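Local coordinates for protein (CD58) (Homo sapiens, PDB 1CCZ) that binds CD2, an adhesion receptor on T cells, as a cell-surface adhesion glycoprotein, with its ligand-binding domain built on the immunoglobulin fold, at residues A[13-18]-A[86-91]; A[120-125]-A[152-157]. All coordinates share one frame; numbering follows the deposited sequence. Where two conformers were deposited one is given.

The two contacts lie on opposite sides of the chain's centre, their centres about 26 Å apart, and share no strand. Contact 1 joins two different sheets of the N-terminal immunoglobulin-like domain across the sandwich. It is a buried contact, made of apolar side chains and two slid, near-parallel rings, with no hydrogen bond between its segments. Contact 2 joins neighbouring strands of one sheet in the C2-set domain and is partly buried. Backbone hydrogen bonds hold it, and its side chains divide into an apolar set facing the core and a largely charged set on the other face. Contact 1 therefore packs sheet on sheet, whereas contact 2 builds a sheet.

Contact 1: residues A[13-18]-A[86-91]; sequences VTFHVP and MKFFLY
Phe15 and Phe88 meet at the middle of this contact, each laying its CB over the face of the other's ring. Phe15 CB stands 3.8 Å from the centroid of the Phe88 ring, nearly on the ring normal. In return, Phe88 CB stands 4.1 Å from the centroid of the Phe15 ring. These are two reciprocal CH-pi contacts. The side chains run past each other in opposite directions. Their rings are near parallel, at 19°, but slid so far that they barely overlap. Both carry CG anti to the carbonyl carbon (chi1 near -65° in both), which turns each ring so that its face lies against the other's CB. Leu90 approaches the Phe15 ring at its edge, with CB 3.8 Å from Phe15 CZ. Its CD1 goes on to meet Val13 CG2, tip to tip, at 3.9 Å. The edge of the Phe88 ring faces a backbone carbonyl, with Phe88 CZ 3.4 Å from His16 O. Beyond that ring the Met86 chain bends at chi2 and again at chi3. The bends bring its methyl CE to 3.7 Å from Val17 CG2 and 4.0 Å from Pro18 CD. The strands run antiparallel at 162°, but their axes stay 9.4 Å apart, consistent with two facing sheets of an immunoglobulin-like sandwich. Strand 13-15 pairs with strand 62-64 in one sheet. Strand 86-93 lies between strands 2-8 and 73-78 in the other, where Tyr75 meets the Phe15 ring. Phe1 meets the ring of Phe88.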
ATOM      1  N   VAL A  13      10.021   0.251   3.924  1.00 31.14           N
ATOM      2  CA  VAL A  13       9.742  -1.158   3.724  1.00 29.85           C
ATOM      3  C   VAL A  13      11.067  -1.886   3.729  1.00 31.62           C
ATOM      4  O   VAL A  13      12.116  -1.283   3.508  1.00 30.55           O
ATOM      5  CB  VAL A  13       9.094  -1.465   2.354  1.00 29.30           C
ATOM      6  CG1 VAL A  13       7.659  -1.021   2.340  1.00 29.61           C
ATOM      7  CG2 VAL A  13       9.899  -0.802   1.241  1.00 26.19           C
ATOM      8  N   THR A  14      11.013  -3.186   3.982  1.00 31.10           N
ATOM      9  CA  THR A  14      12.203  -4.009   3.961  1.00 31.38           C
ATOM     10  C   THR A  14      11.936  -5.189   3.030  1.00 32.75           C
ATOM     11  O   THR A  14      10.912  -5.860   3.156  1.00 34.77           O
ATOM     12  CB  THR A  14      12.540  -4.524   5.356  1.00 31.26           C
ATOM     13  OG1 THR A  14      12.953  -3.422   6.164  1.00 31.99           O
ATOM     14  CG2 THR A  14      13.660  -5.558   5.291  1.00 29.31           C
ATOM     15  N   PHE A  15      12.830  -5.404   2.067  1.00 33.47           N
ATOM     16  CA  PHE A  15      12.718  -6.514   1.133  1.00 33.73           C
ATOM     17  C   PHE A  15      13.507  -7.625   1.817  1.00 37.80           C
ATOM     18  O   PHE A  15      14.740  -7.637   1.779  1.00 37.69           O
ATOM     19  CB  PHE A  15      13.358  -6.156  -0.209  1.00 30.42           C
ATOM     20  CG  PHE A  15      12.655  -5.037  -0.956  1.00 30.69           C
ATOM     21  CD1 PHE A  15      11.301  -4.785  -0.768  1.00 33.24           C
ATOM     22  CD2 PHE A  15      13.353  -4.237  -1.851  1.00 29.55           C
ATOM     23  CE1 PHE A  15      10.655  -3.746  -1.467  1.00 32.15           C
ATOM     24  CE2 PHE A  15      12.725  -3.203  -2.553  1.00 29.73           C
ATOM     25  CZ  PHE A  15      11.375  -2.956  -2.362  1.00 30.14           C
ATOM     26  N   HIS A  16      12.788  -8.533   2.476  1.00 41.68           N
ATOM     27  CA  HIS A  16      13.414  -9.637   3.202  1.00 45.52           C
ATOM     28  C   HIS A  16      13.911 -10.741   2.285  1.00 47.30           C
ATOM     29  O   HIS A  16      13.152 -11.305   1.490  1.00 47.31           O
ATOM     30  CB  HIS A  16      12.440 -10.210   4.228  1.00 46.43           C
ATOM     31  CG  HIS A  16      12.095  -9.247   5.326  1.00 50.91           C
ATOM     32  ND1 HIS A  16      12.943  -8.992   6.382  1.00 53.34           N
ATOM     33  CD2 HIS A  16      11.005  -8.463   5.512  1.00 52.71           C
ATOM     34  CE1 HIS A  16      12.391  -8.088   7.179  1.00 54.19           C
ATOM     35  NE2 HIS A  16      11.215  -7.751   6.671  1.00 53.70           N
ATOM     36  N   VAL A  17      15.200 -11.032   2.402  1.00 48.33           N
ATOM     37  CA  VAL A  17      15.828 -12.046   1.586  1.00 50.66           C
ATOM     38  C   VAL A  17      16.258 -13.196   2.474  1.00 56.87           C
ATOM     39  O   VAL A  17      16.908 -12.979   3.496  1.00 58.44           O
ATOM     40  CB  VAL A  17      17.069 -11.487   0.876  1.00 46.60           C
ATOM     41  CG1 VAL A  17      17.850 -12.607   0.227  1.00 47.25           C
ATOM     42  CG2 VAL A  17      16.655 -10.479  -0.166  1.00 44.98           C
ATOM     43  N   PRO A  18      15.869 -14.433   2.109  1.00 62.36           N
ATOM     44  CA  PRO A  18      16.190 -15.679   2.830  1.00 66.85           C
ATOM     45  C   PRO A  18      17.612 -15.683   3.431  1.00 71.72           C
ATOM     46  O   PRO A  18      18.613 -15.709   2.705  1.00 72.65           O
ATOM     47  CB  PRO A  18      16.033 -16.763   1.760  1.00 64.94           C
ATOM     48  CG  PRO A  18      15.389 -16.073   0.550  1.00 65.25           C
ATOM     49  CD  PRO A  18      15.013 -14.685   0.938  1.00 62.02           C
ATOM     50  N   MET A  86      15.804 -12.643  -7.266  1.00 60.74           N
ATOM     51  CA  MET A  86      15.080 -12.232  -6.077  1.00 54.23           C
ATOM     52  C   MET A  86      14.447 -10.951  -6.576  1.00 50.96           C
ATOM     53  O   MET A  86      15.106  -9.907  -6.677  1.00 47.27           O
ATOM     54  CB  MET A  86      16.025 -11.955  -4.924  1.00 57.12           C
ATOM     55  CG  MET A  86      16.683 -13.195  -4.387  1.00 59.57           C
ATOM     56  SD  MET A  86      15.723 -13.997  -3.100  1.00 66.08           S
ATOM     57  CE  MET A  86      14.742 -12.663  -2.471  1.00 67.28           C
ATOM     58  N   LYS A  87      13.174 -11.065  -6.955  1.00 48.25           N
ATOM     59  CA  LYS A  87      12.413  -9.940  -7.484  1.00 45.16           C
ATOM     60  C   LYS A  87      11.365  -9.502  -6.488  1.00 41.46           C
ATOM     61  O   LYS A  87      10.722 -10.332  -5.849  1.00 38.37           O
ATOM     62  CB  LYS A  87      11.735 -10.329  -8.795  1.00 47.37           C
ATOM     63  CG  LYS A  87      12.607 -10.141 -10.026  1.00 53.31           C
ATOM     64  CD  LYS A  87      12.563 -11.370 -10.939  1.00 60.02           C
ATOM     65  CE  LYS A  87      11.368 -11.328 -11.905  1.00 66.50           C
ATOM     66  NZ  LYS A  87      10.121 -12.029 -11.398  1.00 71.30           N
ATOM     67  N   PHE A  88      11.215  -8.188  -6.347  1.00 39.15           N
ATOM     68  CA  PHE A  88      10.238  -7.615  -5.431  1.00 36.55           C
ATOM     69  C   PHE A  88       9.555  -6.477  -6.152  1.00 37.00           C
ATOM     70  O   PHE A  88      10.246  -5.601  -6.679  1.00 38.54           O
ATOM     71  CB  PHE A  88      10.920  -7.030  -4.191  1.00 32.09           C
ATOM     72  CG  PHE A  88      11.546  -8.050  -3.296  1.00 30.73           C
ATOM     73  CD1 PHE A  88      12.795  -8.591  -3.598  1.00 31.06           C
ATOM     74  CD2 PHE A  88      10.898  -8.466  -2.140  1.00 30.30           C
ATOM     75  CE1 PHE A  88      13.389  -9.533  -2.755  1.00 29.59           C
ATOM     76  CE2 PHE A  88      11.483  -9.408  -1.283  1.00 31.36           C
ATOM     77  CZ  PHE A  88      12.732  -9.942  -1.592  1.00 29.02           C
ATOM     78  N   PHE A  89       8.221  -6.488  -6.235  1.00 35.57           N
ATOM     79  CA  PHE A  89       7.561  -5.338  -6.849  1.00 33.07           C
ATOM     80  C   PHE A  89       6.931  -4.556  -5.705  1.00 31.52           C
ATOM     81  O   PHE A  89       6.098  -5.056  -4.941  1.00 31.11           O
ATOM     82  CB  PHE A  89       6.543  -5.698  -7.963  1.00 30.63           C
ATOM     83  CG  PHE A  89       6.936  -6.956  -8.731  0.50 28.09           C
ATOM     84  CD1 PHE A  89       7.081  -8.161  -8.064  0.50 28.85           C
ATOM     85  CD2 PHE A  89       7.300  -6.907 -10.075  0.50 27.13           C
ATOM     86  CE1 PHE A  89       7.590  -9.270  -8.706  0.50 27.00           C
ATOM     87  CE2 PHE A  89       7.807  -8.013 -10.720  0.50 25.72           C
ATOM     88  CZ  PHE A  89       7.957  -9.195 -10.036  0.50 24.70           C
ATOM     89  N   LEU A  90       7.424  -3.336  -5.561  1.00 30.14           N
ATOM     90  CA  LEU A  90       7.001  -2.442  -4.513  1.00 29.74           C
ATOM     91  C   LEU A  90       5.981  -1.438  -5.025  1.00 30.38           C
ATOM     92  O   LEU A  90       6.192  -0.791  -6.054  1.00 30.20           O
ATOM     93  CB  LEU A  90       8.224  -1.694  -3.959  1.00 28.37           C
ATOM     94  CG  LEU A  90       7.954  -0.486  -3.052  1.00 28.92           C
ATOM     95  CD1 LEU A  90       7.431  -0.982  -1.711  1.00 26.82           C
ATOM     96  CD2 LEU A  90       9.226   0.350  -2.870  1.00 26.96           C
ATOM     97  N   TYR A  91       4.865  -1.330  -4.308  1.00 31.19           N
ATOM     98  CA  TYR A  91       3.841  -0.349  -4.639  1.00 31.35           C
ATOM     99  C   TYR A  91       3.870   0.630  -3.471  1.00 29.60           C
ATOM    100  O   TYR A  91       3.991   0.216  -2.313  1.00 29.34           O
ATOM    101  CB  TYR A  91       2.475  -1.015  -4.751  1.00 35.38           C
ATOM    102  CG  TYR A  91       2.447  -2.080  -5.807  1.00 39.84           C
ATOM    103  CD1 TYR A  91       2.279  -1.741  -7.150  1.00 41.96           C
ATOM    104  CD2 TYR A  91       2.668  -3.424  -5.481  1.00 42.98           C
ATOM    105  CE1 TYR A  91       2.343  -2.714  -8.160  1.00 47.20           C
ATOM    106  CE2 TYR A  91       2.736  -4.414  -6.482  1.00 47.28           C
ATOM    107  CZ  TYR A  91       2.576  -4.049  -7.825  1.00 50.48           C
ATOM    108  OH  TYR A  91       2.688  -4.994  -8.840  1.00 55.73           O
TER

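Contact 2: residues A[120-125]-A[152-157]; sequences VELKLY and CKAVNR
Leu122, with CG anti to its carbonyl carbon (chi1 -73°) and an extended chi2, sends CD2 across to Ala154 CB at 3.7 Å. The same methyl lies 4.1 Å from Cys152 SG. On the other face, Lys123 bends at chi3 and chi4. Its CD passes Val155 CG1 at 3.8 Å, and its NZ returns along its own strand to Glu121 OE2 at 2.7 Å. In this salt bridge the ammonium nitrogen comes at OE2 nearly along the carboxylate's C-O axis. The Lys153 and Tyr125 side chains cross obliquely, with Lys153 CE 4.1 Å from Tyr125 CE1, while Lys151 makes a cation-pi contact with that ring. Between the faces, Glu121 pairs with Val155 and Lys123 with Lys153, both as antiparallel hydrogen-bonded pairs. Each pair is closed by two backbone bonds. Lys153 N reaches Lys123 O at 2.8 Å, with 166° at the hydrogen. Cys152 is disulfide-linked to Cys112 on strand 109-113, so a covalent bond leaves this sheet from its apolar face. The chemistry thus splits by face: Leu122, Leu124, Cys152 and Ala154 supply an apolar, buried side. Glu121, Lys123, Lys153 and Val155 line the other, where the Glu121 carboxylate probably balances the charge of Lys123, while Lys153 stands further off.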
ATOM      1  N   VAL A 120      -8.097   2.928  -3.830  1.00 29.05           N
ATOM      2  CA  VAL A 120      -9.062   2.795  -2.777  1.00 27.77           C
ATOM      3  C   VAL A 120     -10.314   2.043  -3.223  1.00 28.61           C
ATOM      4  O   VAL A 120     -10.736   2.108  -4.376  1.00 27.47           O
ATOM      5  CB  VAL A 120      -9.461   4.213  -2.285  1.00 27.27           C
ATOM      6  CG1 VAL A 120     -10.552   4.142  -1.223  1.00 28.44           C
ATOM      7  CG2 VAL A 120      -8.238   4.917  -1.749  1.00 23.08           C
ATOM      8  N   GLU A 121     -10.894   1.328  -2.275  1.00 29.25           N
ATOM      9  CA  GLU A 121     -12.134   0.619  -2.476  1.00 29.75           C
ATOM     10  C   GLU A 121     -13.039   1.122  -1.338  1.00 26.94           C
ATOM     11  O   GLU A 121     -12.598   1.224  -0.192  1.00 25.84           O
ATOM     12  CB  GLU A 121     -11.905  -0.876  -2.318  1.00 31.58           C
ATOM     13  CG  GLU A 121     -13.083  -1.721  -2.681  1.00 44.36           C
ATOM     14  CD  GLU A 121     -12.714  -3.193  -2.803  1.00 53.33           C
ATOM     15  OE1 GLU A 121     -12.044  -3.571  -3.808  1.00 57.69           O
ATOM     16  OE2 GLU A 121     -13.094  -3.964  -1.888  1.00 54.91           O
ATOM     17  N   LEU A 122     -14.280   1.460  -1.655  1.00 23.32           N
ATOM     18  CA  LEU A 122     -15.240   1.888  -0.643  1.00 21.08           C
ATOM     19  C   LEU A 122     -16.159   0.680  -0.433  1.00 23.07           C
ATOM     20  O   LEU A 122     -16.571   0.025  -1.406  1.00 21.76           O
ATOM     21  CB  LEU A 122     -16.057   3.079  -1.146  1.00 19.38           C
ATOM     22  CG  LEU A 122     -15.310   4.418  -1.199  1.00 19.84           C
ATOM     23  CD1 LEU A 122     -16.245   5.492  -1.744  1.00 21.32           C
ATOM     24  CD2 LEU A 122     -14.794   4.794   0.200  1.00 20.95           C
ATOM     25  N   LYS A 123     -16.461   0.366   0.823  1.00 21.13           N
ATOM     26  CA  LYS A 123     -17.332  -0.758   1.141  1.00 21.65           C
ATOM     27  C   LYS A 123     -18.484  -0.239   1.995  1.00 22.63           C
ATOM     28  O   LYS A 123     -18.256   0.489   2.961  1.00 23.06           O
ATOM     29  CB  LYS A 123     -16.543  -1.804   1.903  1.00 20.95           C
ATOM     30  CG  LYS A 123     -15.366  -2.313   1.121  1.00 24.11           C
ATOM     31  CD  LYS A 123     -14.558  -3.237   1.976  1.00 31.09           C
ATOM     32  CE  LYS A 123     -14.525  -4.625   1.380  1.00 42.80           C
ATOM     33  NZ  LYS A 123     -13.223  -4.919   0.678  1.00 47.31           N
ATOM     34  N   LEU A 124     -19.717  -0.592   1.635  1.00 21.15           N
ATOM     35  CA  LEU A 124     -20.878  -0.118   2.379  1.00 21.24           C
ATOM     36  C   LEU A 124     -21.595  -1.231   3.136  1.00 25.01           C
ATOM     37  O   LEU A 124     -21.786  -2.336   2.612  1.00 22.43           O
ATOM     38  CB  LEU A 124     -21.854   0.567   1.432  1.00 20.19           C
ATOM     39  CG  LEU A 124     -23.052   1.278   2.057  1.00 22.35           C
ATOM     40  CD1 LEU A 124     -22.608   2.483   2.852  1.00 20.62           C
ATOM     41  CD2 LEU A 124     -24.004   1.692   0.948  1.00 21.36           C
ATOM     42  N   TYR A 125     -21.980  -0.926   4.375  1.00 24.99           N
ATOM     43  CA  TYR A 125     -22.697  -1.863   5.243  1.00 25.66           C
ATOM     44  C   TYR A 125     -23.914  -1.201   5.883  1.00 26.64           C
ATOM     45  O   TYR A 125     -23.922   0.001   6.118  1.00 26.94           O
ATOM     46  CB  TYR A 125     -21.787  -2.360   6.364  1.00 24.99           C
ATOM     47  CG  TYR A 125     -20.463  -2.891   5.892  1.00 27.23           C
ATOM     48  CD1 TYR A 125     -19.417  -2.024   5.567  1.00 30.16           C
ATOM     49  CD2 TYR A 125     -20.236  -4.266   5.800  1.00 28.84           C
ATOM     50  CE1 TYR A 125     -18.164  -2.515   5.168  1.00 29.65           C
ATOM     51  CE2 TYR A 125     -18.995  -4.773   5.401  1.00 28.52           C
ATOM     52  CZ  TYR A 125     -17.965  -3.890   5.092  1.00 32.14           C
ATOM     53  OH  TYR A 125     -16.736  -4.380   4.734  1.00 35.25           O
ATOM     54  N   CYS A 152     -19.584   3.027   6.118  1.00 23.60           N
ATOM     55  CA  CYS A 152     -18.812   3.063   4.893  1.00 22.01           C
ATOM     56  C   CYS A 152     -17.365   2.950   5.275  1.00 22.16           C
ATOM     57  O   CYS A 152     -16.880   3.658   6.161  1.00 23.99           O
ATOM     58  CB  CYS A 152     -19.035   4.351   4.137  1.00 22.90           C
ATOM     59  SG  CYS A 152     -18.142   4.301   2.561  1.00 24.75           S
ATOM     60  N   LYS A 153     -16.674   2.033   4.626  1.00 23.14           N
ATOM     61  CA  LYS A 153     -15.275   1.825   4.909  1.00 22.25           C
ATOM     62  C   LYS A 153     -14.437   2.120   3.668  1.00 23.04           C
ATOM     63  O   LYS A 153     -14.781   1.711   2.563  1.00 24.82           O
ATOM     64  CB  LYS A 153     -15.074   0.389   5.347  1.00 23.62           C
ATOM     65  CG  LYS A 153     -13.659   0.044   5.656  1.00 33.95           C
ATOM     66  CD  LYS A 153     -13.511  -1.454   5.827  1.00 42.90           C
ATOM     67  CE  LYS A 153     -14.449  -1.972   6.908  1.00 50.02           C
ATOM     68  NZ  LYS A 153     -14.009  -3.322   7.388  1.00 55.61           N
ATOM     69  N   ALA A 154     -13.366   2.882   3.840  1.00 23.44           N
ATOM     70  CA  ALA A 154     -12.454   3.154   2.727  1.00 24.39           C
ATOM     71  C   ALA A 154     -11.235   2.292   3.048  1.00 24.58           C
ATOM     72  O   ALA A 154     -10.682   2.357   4.151  1.00 25.51           O
ATOM     73  CB  ALA A 154     -12.061   4.615   2.683  1.00 25.24           C
ATOM     74  N   VAL A 155     -10.825   1.459   2.101  1.00 25.87           N
ATOM     75  CA  VAL A 155      -9.686   0.596   2.353  1.00 27.83           C
ATOM     76  C   VAL A 155      -8.757   0.411   1.138  1.00 26.09           C
ATOM     77  O   VAL A 155      -9.175   0.463  -0.021  1.00 26.17           O
ATOM     78  CB  VAL A 155     -10.193  -0.798   2.873  1.00 28.75           C
ATOM     79  CG1 VAL A 155     -11.304  -1.290   2.002  1.00 28.21           C
ATOM     80  CG2 VAL A 155      -9.063  -1.814   2.906  1.00 28.95           C
ATOM     81  N   ASN A 156      -7.474   0.275   1.423  1.00 27.17           N
ATOM     82  CA  ASN A 156      -6.483  -0.008   0.390  1.00 27.66           C
ATOM     83  C   ASN A 156      -5.455  -0.898   1.069  1.00 29.58           C
ATOM     84  O   ASN A 156      -5.573  -1.207   2.266  1.00 28.97           O
ATOM     85  CB  ASN A 156      -5.864   1.265  -0.232  1.00 25.59           C
ATOM     86  CG  ASN A 156      -4.982   2.056   0.723  1.00 22.31           C
ATOM     87  OD1 ASN A 156      -4.587   1.580   1.784  1.00 27.08           O
ATOM     88  ND2 ASN A 156      -4.667   3.281   0.333  1.00 24.13           N
ATOM     89  N   ARG A 157      -4.465  -1.338   0.309  1.00 32.98           N
ATOM     90  CA  ARG A 157      -3.452  -2.235   0.844  1.00 34.58           C
ATOM     91  C   ARG A 157      -2.751  -1.779   2.107  1.00 32.77           C
ATOM     92  O   ARG A 157      -2.294  -2.606   2.876  1.00 32.22           O
ATOM     93  CB  ARG A 157      -2.397  -2.511  -0.224  1.00 41.49           C
ATOM     94  CG  ARG A 157      -2.944  -3.202  -1.449  1.00 48.28           C
ATOM     95  CD  ARG A 157      -3.072  -4.673  -1.166  1.00 53.63           C
ATOM     96  NE  ARG A 157      -3.328  -5.431  -2.383  1.00 60.32           N
ATOM     97  CZ  ARG A 157      -3.106  -6.735  -2.490  1.00 62.19           C
ATOM     98  NH1 ARG A 157      -2.622  -7.403  -1.443  1.00 61.26           N
ATOM     99  NH2 ARG A 157      -3.375  -7.369  -3.630  1.00 63.74           N
TER